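Local coordinates for RagA protein (Porphyromonas gingivalis, PDB 6SLN) that probably imports nutrients such as peptides across the outer membrane as a TonB-dependent receptor, at residues N278-L282 and N479-S483; Q323-Y327 and N354-R358; D409-V413 and M424-Y428. One frame throughout, in Å; residues are numbered along the deposited sequence.

Contact 1 (N278-L282 and N479-S483)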
ATOM      1  N   ASN A 278     -22.059  -3.756  33.173  1.00 49.99           N
ATOM      2  CA  ASN A 278     -21.559  -2.540  32.561  1.00 54.45           C
ATOM      3  C   ASN A 278     -21.683  -2.575  31.045  1.00 51.45           C
ATOM      4  O   ASN A 278     -21.030  -1.784  30.364  1.00 51.40           O
ATOM      5  CB  ASN A 278     -20.097  -2.311  32.965  1.00 58.02           C
ATOM      6  CG  ASN A 278     -19.946  -1.907  34.417  1.00 61.29           C
ATOM      7  OD1 ASN A 278     -20.697  -1.072  34.929  1.00 67.31           O
ATOM      8  ND2 ASN A 278     -18.978  -2.508  35.095  1.00 60.18           N
ATOM      9  N   TYR A 279     -22.475  -3.496  30.498  1.00 41.91           N
ATOM     10  CA  TYR A 279     -22.648  -3.589  29.056  1.00 36.68           C
ATOM     11  C   TYR A 279     -24.116  -3.809  28.765  1.00 47.79           C
ATOM     12  O   TYR A 279     -24.717  -4.763  29.269  1.00 58.58           O
ATOM     13  CB  TYR A 279     -21.787  -4.701  28.451  1.00 36.32           C
ATOM     14  CG  TYR A 279     -20.309  -4.483  28.737  1.00 41.18           C
ATOM     15  CD1 TYR A 279     -19.759  -4.892  29.949  1.00 43.99           C
ATOM     16  CD2 TYR A 279     -19.471  -3.857  27.814  1.00 42.44           C
ATOM     17  CE1 TYR A 279     -18.448  -4.690  30.240  1.00 53.09           C
ATOM     18  CE2 TYR A 279     -18.112  -3.650  28.105  1.00 43.72           C
ATOM     19  CZ  TYR A 279     -17.619  -4.074  29.325  1.00 49.37           C
ATOM     20  OH  TYR A 279     -16.305  -3.909  29.680  1.00 50.98           O
ATOM     21  N   ASP A 280     -24.694  -2.897  27.988  1.00 47.22           N
ATOM     22  CA  ASP A 280     -26.062  -3.090  27.538  1.00 47.04           C
ATOM     23  C   ASP A 280     -26.221  -4.445  26.879  1.00 38.17           C
ATOM     24  O   ASP A 280     -27.240  -5.107  27.062  1.00 35.72           O
ATOM     25  CB  ASP A 280     -26.457  -1.965  26.582  1.00 46.58           C
ATOM     26  CG  ASP A 280     -26.338  -0.601  27.228  1.00 60.18           C
ATOM     27  OD1 ASP A 280     -26.419  -0.555  28.479  1.00 64.41           O
ATOM     28  OD2 ASP A 280     -26.163   0.410  26.510  1.00 72.94           O
ATOM     29  N   SER A 281     -25.206  -4.893  26.159  1.00 34.59           N
ATOM     30  CA  SER A 281     -25.291  -6.173  25.488  1.00 41.62           C
ATOM     31  C   SER A 281     -25.250  -7.355  26.451  1.00 44.87           C
ATOM     32  O   SER A 281     -25.428  -8.491  26.002  1.00 52.77           O
ATOM     33  CB  SER A 281     -24.146  -6.280  24.474  1.00 42.73           C
ATOM     34  OG  SER A 281     -22.959  -5.681  24.979  1.00 50.81           O
ATOM     35  N   LEU A 282     -25.045  -7.119  27.748  1.00 35.91           N
ATOM     36  CA  LEU A 282     -24.833  -8.170  28.735  1.00 40.02           C
ATOM     37  C   LEU A 282     -25.699  -8.021  29.974  1.00 50.79           C
ATOM     38  O   LEU A 282     -26.161  -9.033  30.504  1.00 60.17           O
ATOM     39  CB  LEU A 282     -23.331  -8.232  29.174  1.00 35.61           C
ATOM     40  CG  LEU A 282     -22.343  -8.643  28.078  1.00 34.84           C
ATOM     41  CD1 LEU A 282     -20.920  -8.823  28.600  1.00 41.43           C
ATOM     42  CD2 LEU A 282     -22.815  -9.896  27.374  1.00 34.82           C
ATOM     43  N   ASN A 479     -17.293  -2.106  18.462  1.00 38.14           N
ATOM     44  CA  ASN A 479     -17.231  -3.310  19.251  1.00 31.16           C
ATOM     45  C   ASN A 479     -17.292  -2.898  20.719  1.00 41.88           C
ATOM     46  O   ASN A 479     -16.368  -2.221  21.200  1.00 42.68           O
ATOM     47  CB  ASN A 479     -15.952  -4.070  18.909  1.00 29.29           C
ATOM     48  CG  ASN A 479     -15.725  -5.300  19.789  1.00 47.17           C
ATOM     49  OD1 ASN A 479     -16.547  -5.643  20.643  1.00 55.73           O
ATOM     50  ND2 ASN A 479     -14.595  -5.961  19.586  1.00 42.87           N
ATOM     51  N   PRO A 480     -18.365  -3.233  21.450  1.00 39.91           N
ATOM     52  CA  PRO A 480     -18.439  -2.861  22.878  1.00 38.58           C
ATOM     53  C   PRO A 480     -17.367  -3.512  23.732  1.00 39.30           C
ATOM     54  O   PRO A 480     -17.108  -3.040  24.846  1.00 39.52           O
ATOM     55  CB  PRO A 480     -19.831  -3.345  23.300  1.00 31.74           C
ATOM     56  CG  PRO A 480     -20.109  -4.528  22.374  1.00 32.40           C
ATOM     57  CD  PRO A 480     -19.474  -4.108  21.035  1.00 30.83           C
ATOM     58  N   TYR A 481     -16.760  -4.599  23.255  1.00 42.89           N
ATOM     59  CA  TYR A 481     -15.762  -5.354  24.005  1.00 44.70           C
ATOM     60  C   TYR A 481     -14.340  -5.045  23.544  1.00 43.70           C
ATOM     61  O   TYR A 481     -13.434  -5.850  23.757  1.00 46.95           O
ATOM     62  CB  TYR A 481     -16.060  -6.857  23.902  1.00 36.32           C
ATOM     63  CG  TYR A 481     -17.545  -7.190  24.080  1.00 42.38           C
ATOM     64  CD1 TYR A 481     -18.250  -6.730  25.189  1.00 35.36           C
ATOM     65  CD2 TYR A 481     -18.234  -7.976  23.146  1.00 46.97           C
ATOM     66  CE1 TYR A 481     -19.574  -7.016  25.354  1.00 41.41           C
ATOM     67  CE2 TYR A 481     -19.575  -8.275  23.308  1.00 32.03           C
ATOM     68  CZ  TYR A 481     -20.248  -7.780  24.415  1.00 40.74           C
ATOM     69  OH  TYR A 481     -21.606  -8.041  24.618  1.00 33.07           O
ATOM     70  N   ASP A 482     -14.144  -3.903  22.901  1.00 47.17           N
ATOM     71  CA  ASP A 482     -12.850  -3.415  22.458  1.00 50.43           C
ATOM     72  C   ASP A 482     -12.432  -2.294  23.392  1.00 47.88           C
ATOM     73  O   ASP A 482     -13.257  -1.739  24.118  1.00 48.83           O
ATOM     74  CB  ASP A 482     -12.915  -2.915  21.005  1.00 55.11           C
ATOM     75  CG  ASP A 482     -11.602  -3.123  20.233  1.00 60.85           C
ATOM     76  OD1 ASP A 482     -10.517  -2.913  20.823  1.00 58.57           O
ATOM     77  OD2 ASP A 482     -11.665  -3.480  19.026  1.00 60.31           O
ATOM     78  N   SER A 483     -11.132  -1.982  23.393  1.00 48.59           N
ATOM     79  CA  SER A 483     -10.644  -0.888  24.230  1.00 49.99           C
ATOM     80  C   SER A 483     -11.075   0.472  23.694  1.00 42.54           C
ATOM     81  O   SER A 483     -10.987   1.472  24.417  1.00 33.96           O
ATOM     82  CB  SER A 483      -9.116  -0.938  24.341  1.00 51.16           C
ATOM     83  OG  SER A 483      -8.508  -0.976  23.056  1.00 54.33           O
TER
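S281 and Y481 make the polar link of this contact. S281 OG and Y481 OH lie 2.7 Å apart in a hydrogen bond, and either hydroxyl could be the donor. The Y481 side chain reaches across to S281 although its CB does not point that way. Its CG lies anti to its own carbonyl carbon (chi1 -44°), and the ring carries the hydroxyl to the far segment.

The apolar contacts lie beside the same phenol. L282 meets Y481 from the opposite direction, with L282 CD1 4.0 Å from Y481 CE1. L282 CD2 also approaches the hydroxyl, 3.5 Å from Y481 OH. The phenol end is thus bordered by one serine and one leucine. P422 touches both Y279 and L282.

The two tyrosine rings meet obliquely, with planes at 54°. The CD2 atom of Y279 comes to 4.0 Å from CE1 of Y481 and lies near the plane of the Y481 ring, at its edge. At the edge of the Y279 ring, P480 O sits 3.5 Å from Y279 CE2.

Inside 479-483, Y481 sits in a type I turn from N479 to D482. N479 OD1 accepts from Y481 N at 2.8 Å, and the donor stands above the amide carbonyl plane. P480 CG packs over the centre of one Y481 ring face, 3.7 Å above it. Y428 also meets the Y481 ring, and its hydroxyl bonds to N479 OD1. S483 makes backbone hydrogen bonds to a chain of another protein.

The contact docks the loop between barrel strands 456-475 and 487-510 on the short helix 280-283, in the loop region beyond the barrel strands. The loop is shaped here by an Asx turn at N479 within the type I turn.

Contact 2 (Q323-Y327 and N354-R358); sequences QGTSY and NFESR
T325 and S357 face each other through their first torsions. T325 turns OG1 beside its backbone N (chi1 -59°) and leaves CG2 anti to that N. S357 extends OG anti to its own N (chi1 177°). T325 OG1 and S357 OG are 3.1 Å apart in a hydrogen bond. The CG2 branch of T325 lies 4.2 Å from F355 CE1, at the edge of the ring and near its plane.

S326 and E356 form an antiparallel hydrogen-bonded pair: S326 N to E356 O is 2.8 Å, and E356 N to S326 O is 3.2 Å. T325 with S357 and Y327 with F355 are the flanking non-hydrogen-bonded pairs. At the open end of this hairpin, R358 N donates to G324 O at 2.8 Å.

On the other face, S326 OG bonds to G211 N, and E356 OE2 forms a salt bridge to K364. The side of T325, Y327, F355 and S357 meets the second subunit. There Y327 of that subunit packs on F355, and its OH makes a weak hydrogen bond to S357 OG.

The chemistry implies a hairpin held by its main chain, with a hydroxyl pair on the subunit-facing side and polar groups on the other.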
ATOM      1  N   GLN A 323       0.314 -38.035 -32.633  1.00 94.08           N
ATOM      2  CA  GLN A 323       1.393 -37.739 -33.576  1.00 94.71           C
ATOM      3  C   GLN A 323       2.400 -36.744 -32.997  1.00 86.31           C
ATOM      4  O   GLN A 323       2.688 -35.694 -33.570  1.00 89.29           O
ATOM      5  CB  GLN A 323       0.844 -37.226 -34.903  1.00102.68           C
ATOM      6  CG  GLN A 323       0.495 -38.309 -35.907  1.00112.26           C
ATOM      7  CD  GLN A 323      -0.984 -38.324 -36.250  1.00117.59           C
ATOM      8  OE1 GLN A 323      -1.842 -38.342 -35.365  1.00118.72           O
ATOM      9  NE2 GLN A 323      -1.291 -38.305 -37.542  1.00119.59           N
ATOM     10  N   GLY A 324       2.949 -37.108 -31.841  1.00 74.45           N
ATOM     11  CA  GLY A 324       4.006 -36.320 -31.230  1.00 60.74           C
ATOM     12  C   GLY A 324       3.584 -35.025 -30.565  1.00 65.66           C
ATOM     13  O   GLY A 324       4.455 -34.198 -30.269  1.00 71.64           O
ATOM     14  N   THR A 325       2.286 -34.810 -30.330  1.00 63.96           N
ATOM     15  CA  THR A 325       1.788 -33.667 -29.562  1.00 64.58           C
ATOM     16  C   THR A 325       0.976 -34.164 -28.371  1.00 69.43           C
ATOM     17  O   THR A 325      -0.107 -34.733 -28.549  1.00 71.64           O
ATOM     18  CB  THR A 325       0.913 -32.737 -30.408  1.00 64.12           C
ATOM     19  OG1 THR A 325       1.651 -32.248 -31.530  1.00 72.00           O
ATOM     20  CG2 THR A 325       0.456 -31.554 -29.575  1.00 53.96           C
ATOM     21  N   SER A 326       1.478 -33.915 -27.164  1.00 70.15           N
ATOM     22  CA  SER A 326       0.805 -34.267 -25.923  1.00 68.28           C
ATOM     23  C   SER A 326       0.205 -33.025 -25.262  1.00 65.76           C
ATOM     24  O   SER A 326       0.602 -31.886 -25.540  1.00 69.01           O
ATOM     25  CB  SER A 326       1.779 -34.962 -24.960  1.00 73.82           C
ATOM     26  OG  SER A 326       1.366 -34.811 -23.608  1.00 80.16           O
ATOM     27  N   TYR A 327      -0.772 -33.256 -24.383  1.00 57.77           N
ATOM     28  CA  TYR A 327      -1.331 -32.196 -23.555  1.00 50.88           C
ATOM     29  C   TYR A 327      -1.813 -32.810 -22.250  1.00 46.77           C
ATOM     30  O   TYR A 327      -2.112 -34.003 -22.179  1.00 47.89           O
ATOM     31  CB  TYR A 327      -2.490 -31.458 -24.249  1.00 54.79           C
ATOM     32  CG  TYR A 327      -3.719 -32.316 -24.471  1.00 58.01           C
ATOM     33  CD1 TYR A 327      -3.800 -33.175 -25.559  1.00 65.30           C
ATOM     34  CD2 TYR A 327      -4.792 -32.276 -23.587  1.00 59.74           C
ATOM     35  CE1 TYR A 327      -4.921 -33.979 -25.759  1.00 69.34           C
ATOM     36  CE2 TYR A 327      -5.917 -33.077 -23.780  1.00 63.01           C
ATOM     37  CZ  TYR A 327      -5.974 -33.924 -24.866  1.00 65.52           C
ATOM     38  OH  TYR A 327      -7.078 -34.715 -25.065  1.00 66.44           O
ATOM     39  N   ASN A 354      -0.443 -28.502 -19.386  1.00 50.22           N
ATOM     40  CA  ASN A 354       0.842 -29.067 -19.764  1.00 52.52           C
ATOM     41  C   ASN A 354       0.803 -29.407 -21.246  1.00 58.58           C
ATOM     42  O   ASN A 354      -0.164 -29.999 -21.731  1.00 61.10           O
ATOM     43  CB  ASN A 354       1.151 -30.323 -18.951  1.00 54.85           C
ATOM     44  CG  ASN A 354       1.808 -30.023 -17.618  1.00 52.10           C
ATOM     45  OD1 ASN A 354       1.887 -28.874 -17.180  1.00 51.37           O
ATOM     46  ND2 ASN A 354       2.267 -31.069 -16.956  1.00 51.65           N
ATOM     47  N   PHE A 355       1.866 -29.046 -21.958  1.00 58.62           N
ATOM     48  CA  PHE A 355       1.885 -29.128 -23.410  1.00 53.93           C
ATOM     49  C   PHE A 355       3.272 -29.546 -23.869  1.00 53.11           C
ATOM     50  O   PHE A 355       4.274 -29.212 -23.230  1.00 52.45           O
ATOM     51  CB  PHE A 355       1.484 -27.779 -23.997  1.00 53.89           C
ATOM     52  CG  PHE A 355       1.952 -27.550 -25.384  1.00 64.70           C
ATOM     53  CD1 PHE A 355       1.424 -28.282 -26.435  1.00 76.77           C
ATOM     54  CD2 PHE A 355       2.891 -26.565 -25.650  1.00 69.14           C
ATOM     55  CE1 PHE A 355       1.844 -28.057 -27.733  1.00 82.88           C
ATOM     56  CE2 PHE A 355       3.319 -26.332 -26.942  1.00 75.36           C
ATOM     57  CZ  PHE A 355       2.796 -27.079 -27.985  1.00 81.32           C
ATOM     58  N   GLU A 356       3.324 -30.297 -24.966  1.00 56.74           N
ATOM     59  CA  GLU A 356       4.576 -30.808 -25.514  1.00 61.18           C
ATOM     60  C   GLU A 356       4.327 -31.207 -26.960  1.00 62.79           C
ATOM     61  O   GLU A 356       3.293 -31.803 -27.268  1.00 64.51           O
ATOM     62  CB  GLU A 356       5.092 -32.011 -24.712  1.00 67.82           C
ATOM     63  CG  GLU A 356       6.521 -32.426 -25.027  1.00 83.50           C
ATOM     64  CD  GLU A 356       7.230 -33.081 -23.836  1.00 97.39           C
ATOM     65  OE1 GLU A 356       6.828 -32.824 -22.675  1.00 99.71           O
ATOM     66  OE2 GLU A 356       8.195 -33.851 -24.066  1.00100.71           O
ATOM     67  N   SER A 357       5.266 -30.881 -27.842  1.00 62.45           N
ATOM     68  CA  SER A 357       5.051 -31.183 -29.252  1.00 61.96           C
ATOM     69  C   SER A 357       6.375 -31.312 -29.978  1.00 65.33           C
ATOM     70  O   SER A 357       7.307 -30.544 -29.722  1.00 67.30           O
ATOM     71  CB  SER A 357       4.207 -30.109 -29.945  1.00 59.32           C
ATOM     72  OG  SER A 357       4.086 -30.406 -31.326  1.00 58.84           O
ATOM     73  N   ARG A 358       6.437 -32.276 -30.896  1.00 66.05           N
ATOM     74  CA  ARG A 358       7.518 -32.354 -31.875  1.00 63.62           C
ATOM     75  C   ARG A 358       7.054 -31.621 -33.131  1.00 65.40           C
ATOM     76  O   ARG A 358       6.156 -32.087 -33.838  1.00 61.68           O
ATOM     77  CB  ARG A 358       7.893 -33.804 -32.176  1.00 59.93           C
ATOM     78  CG  ARG A 358       9.060 -33.938 -33.127  1.00 65.31           C
ATOM     79  CD  ARG A 358       9.875 -35.188 -32.868  1.00 78.14           C
ATOM     80  NE  ARG A 358      10.493 -35.183 -31.540  1.00 89.65           N
ATOM     81  CZ  ARG A 358      11.600 -34.515 -31.208  1.00 88.11           C
ATOM     82  NH1 ARG A 358      12.241 -33.774 -32.110  1.00 82.79           N
ATOM     83  NH2 ARG A 358      12.066 -34.594 -29.962  1.00 85.15           N
TER

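Contact 3 (D409-V413 and M424-Y428); sequences DLADV and MTEPY
D412 sets its carboxylate obliquely against the Y428 ring, the two planes 39° apart. D412 OD1 lies closest to the ring, by Y428 CD1. The tyrosine hydroxyl has its partner elsewhere, in N479.

L410 makes the apolar contact. The L410 and P427 side chains cross at about a right angle, with L410 CD2 3.7 Å from P427 CG. A304 and F404 also pack on L410.

T425 carries the hydrogen bonds. Its chi1 of 53° sets OG1 between the backbone N and the carbonyl carbon, and from there T425 OG1 donates to A411 O at 2.8 Å. The T425 backbone N donates to D412 O at 2.9 Å. CG2 of T425 rests against V413 N, 3.6 Å away. V413 and M424 are an antiparallel non-hydrogen-bonded pair.

T425 is the N-cap residue of helix 426-432. It bonds to two successive carbonyls of the 409-413 loop, those of A411 and D412. The chemistry implies that the start of the helix is tied to this loop by polar bonds, and flanked by the packing of L410 and D412 against P427 and Y428 in its first turn.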
ATOM      1  N   ASP A 409     -24.436 -22.944  23.118  1.00 54.94           N
ATOM      2  CA  ASP A 409     -23.724 -22.248  22.058  1.00 47.31           C
ATOM      3  C   ASP A 409     -22.730 -21.262  22.650  1.00 49.02           C
ATOM      4  O   ASP A 409     -22.980 -20.641  23.686  1.00 57.39           O
ATOM      5  CB  ASP A 409     -24.700 -21.508  21.149  1.00 45.72           C
ATOM      6  CG  ASP A 409     -25.684 -22.433  20.498  1.00 52.88           C
ATOM      7  OD1 ASP A 409     -25.241 -23.381  19.817  1.00 57.15           O
ATOM      8  OD2 ASP A 409     -26.899 -22.225  20.682  1.00 58.63           O
ATOM      9  N   LEU A 410     -21.594 -21.119  21.973  1.00 43.12           N
ATOM     10  CA  LEU A 410     -20.542 -20.242  22.465  1.00 41.00           C
ATOM     11  C   LEU A 410     -21.065 -18.810  22.572  1.00 40.99           C
ATOM     12  O   LEU A 410     -21.680 -18.289  21.639  1.00 35.46           O
ATOM     13  CB  LEU A 410     -19.340 -20.342  21.528  1.00 34.20           C
ATOM     14  CG  LEU A 410     -17.921 -20.481  22.074  1.00 34.06           C
ATOM     15  CD1 LEU A 410     -17.862 -21.336  23.302  1.00 41.18           C
ATOM     16  CD2 LEU A 410     -17.058 -21.079  20.984  1.00 33.73           C
ATOM     17  N   ALA A 411     -20.878 -18.195  23.738  1.00 39.23           N
ATOM     18  CA  ALA A 411     -21.242 -16.795  23.916  1.00 37.96           C
ATOM     19  C   ALA A 411     -20.293 -15.908  23.102  1.00 46.09           C
ATOM     20  O   ALA A 411     -19.349 -16.378  22.463  1.00 33.26           O
ATOM     21  CB  ALA A 411     -21.210 -16.423  25.399  1.00 34.85           C
ATOM     22  N   ASP A 412     -20.534 -14.600  23.116  1.00 49.71           N
ATOM     23  CA  ASP A 412     -19.561 -13.712  22.485  1.00 44.26           C
ATOM     24  C   ASP A 412     -18.311 -13.571  23.318  1.00 45.21           C
ATOM     25  O   ASP A 412     -17.268 -13.162  22.805  1.00 52.64           O
ATOM     26  CB  ASP A 412     -20.143 -12.317  22.278  1.00 46.41           C
ATOM     27  CG  ASP A 412     -21.118 -12.270  21.148  1.00 48.48           C
ATOM     28  OD1 ASP A 412     -21.044 -13.170  20.289  1.00 51.00           O
ATOM     29  OD2 ASP A 412     -21.954 -11.342  21.118  1.00 57.20           O
ATOM     30  N   VAL A 413     -18.389 -13.930  24.592  1.00 46.78           N
ATOM     31  CA  VAL A 413     -17.573 -13.280  25.590  1.00 43.18           C
ATOM     32  C   VAL A 413     -17.582 -14.178  26.814  1.00 49.96           C
ATOM     33  O   VAL A 413     -18.547 -14.904  27.061  1.00 56.60           O
ATOM     34  CB  VAL A 413     -18.151 -11.872  25.881  1.00 40.87           C
ATOM     35  CG1 VAL A 413     -19.271 -11.930  26.974  1.00 33.97           C
ATOM     36  CG2 VAL A 413     -17.075 -10.821  26.113  1.00 42.14           C
ATOM     37  N   MET A 424     -13.294 -11.784  24.706  1.00 39.90           N
ATOM     38  CA  MET A 424     -13.987 -12.281  23.538  1.00 31.49           C
ATOM     39  C   MET A 424     -13.694 -13.755  23.305  1.00 41.30           C
ATOM     40  O   MET A 424     -12.580 -14.227  23.528  1.00 38.60           O
ATOM     41  CB  MET A 424     -13.580 -11.474  22.338  1.00 30.83           C
ATOM     42  CG  MET A 424     -14.097 -10.056  22.409  1.00 73.82           C
ATOM     43  SD  MET A 424     -13.813  -9.136  20.889  1.00 74.91           S
ATOM     44  CE  MET A 424     -12.365  -8.300  21.322  1.00 29.78           C
ATOM     45  N   THR A 425     -14.710 -14.489  22.866  1.00 31.85           N
ATOM     46  CA  THR A 425     -14.498 -15.840  22.384  1.00 31.98           C
ATOM     47  C   THR A 425     -13.942 -15.825  20.967  1.00 38.89           C
ATOM     48  O   THR A 425     -13.993 -14.809  20.260  1.00 40.81           O
ATOM     49  CB  THR A 425     -15.804 -16.591  22.364  1.00 34.85           C
ATOM     50  OG1 THR A 425     -16.729 -15.797  21.620  1.00 41.70           O
ATOM     51  CG2 THR A 425     -16.314 -16.781  23.780  1.00 38.18           C
ATOM     52  N   GLU A 426     -13.453 -16.992  20.532  1.00 35.41           N
ATOM     53  CA  GLU A 426     -12.867 -17.088  19.198  1.00 43.09           C
ATOM     54  C   GLU A 426     -13.847 -16.656  18.122  1.00 47.19           C
ATOM     55  O   GLU A 426     -13.533 -15.729  17.355  1.00 51.72           O
ATOM     56  CB  GLU A 426     -12.333 -18.503  18.944  1.00 47.04           C
ATOM     57  CG  GLU A 426     -11.248 -18.981  19.911  1.00 44.15           C
ATOM     58  CD  GLU A 426     -10.005 -18.110  19.927  1.00 45.37           C
ATOM     59  OE1 GLU A 426      -9.683 -17.498  18.896  1.00 53.06           O
ATOM     60  OE2 GLU A 426      -9.337 -18.053  20.980  1.00 52.72           O
ATOM     61  N   PRO A 427     -15.038 -17.241  18.019  1.00 48.20           N
ATOM     62  CA  PRO A 427     -15.918 -16.835  16.911  1.00 41.16           C
ATOM     63  C   PRO A 427     -16.237 -15.361  16.946  1.00 30.63           C
ATOM     64  O   PRO A 427     -16.281 -14.710  15.896  1.00 30.23           O
ATOM     65  CB  PRO A 427     -17.160 -17.700  17.119  1.00 31.58           C
ATOM     66  CG  PRO A 427     -16.718 -18.792  18.056  1.00 57.00           C
ATOM     67  CD  PRO A 427     -15.718 -18.154  18.945  1.00 49.34           C
ATOM     68  N   TYR A 428     -16.414 -14.796  18.138  1.00 30.83           N
ATOM     69  CA  TYR A 428     -16.714 -13.374  18.190  1.00 37.95           C
ATOM     70  C   TYR A 428     -15.489 -12.553  17.842  1.00 52.87           C
ATOM     71  O   TYR A 428     -15.592 -11.540  17.135  1.00 58.05           O
ATOM     72  CB  TYR A 428     -17.229 -12.973  19.563  1.00 41.36           C
ATOM     73  CG  TYR A 428     -17.653 -11.532  19.589  1.00 42.32           C
ATOM     74  CD1 TYR A 428     -18.918 -11.154  19.138  1.00 30.90           C
ATOM     75  CD2 TYR A 428     -16.785 -10.544  20.033  1.00 30.55           C
ATOM     76  CE1 TYR A 428     -19.305  -9.846  19.157  1.00 30.78           C
ATOM     77  CE2 TYR A 428     -17.162  -9.224  20.044  1.00 30.43           C
ATOM     78  CZ  TYR A 428     -18.414  -8.877  19.597  1.00 34.08           C
ATOM     79  OH  TYR A 428     -18.777  -7.548  19.629  1.00 35.58           O
TER

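In the fold
Contacts 1 and 3 are neighbours, with centres about 13 Å apart. Contacts 2 and 3 both lie within the chain loop closed by contact 1. Contacts 1 and 3 touch where residues of 479-483 meet M424 and Y428. Contact 2 stands apart, its centre about 64 Å from that of contact 1 and about 56 Å from that of contact 3. It joins two adjacent barrel strands, whereas the others join loops and short helices. All three are partly buried, but contact 1 alone includes an exposed touching residue. Main-chain bonds dominate contact 2. Contact 1 relies on side chains, and contact 3 mixes both. The second subunit adjoins contact 2, while another protein reaches contact 1.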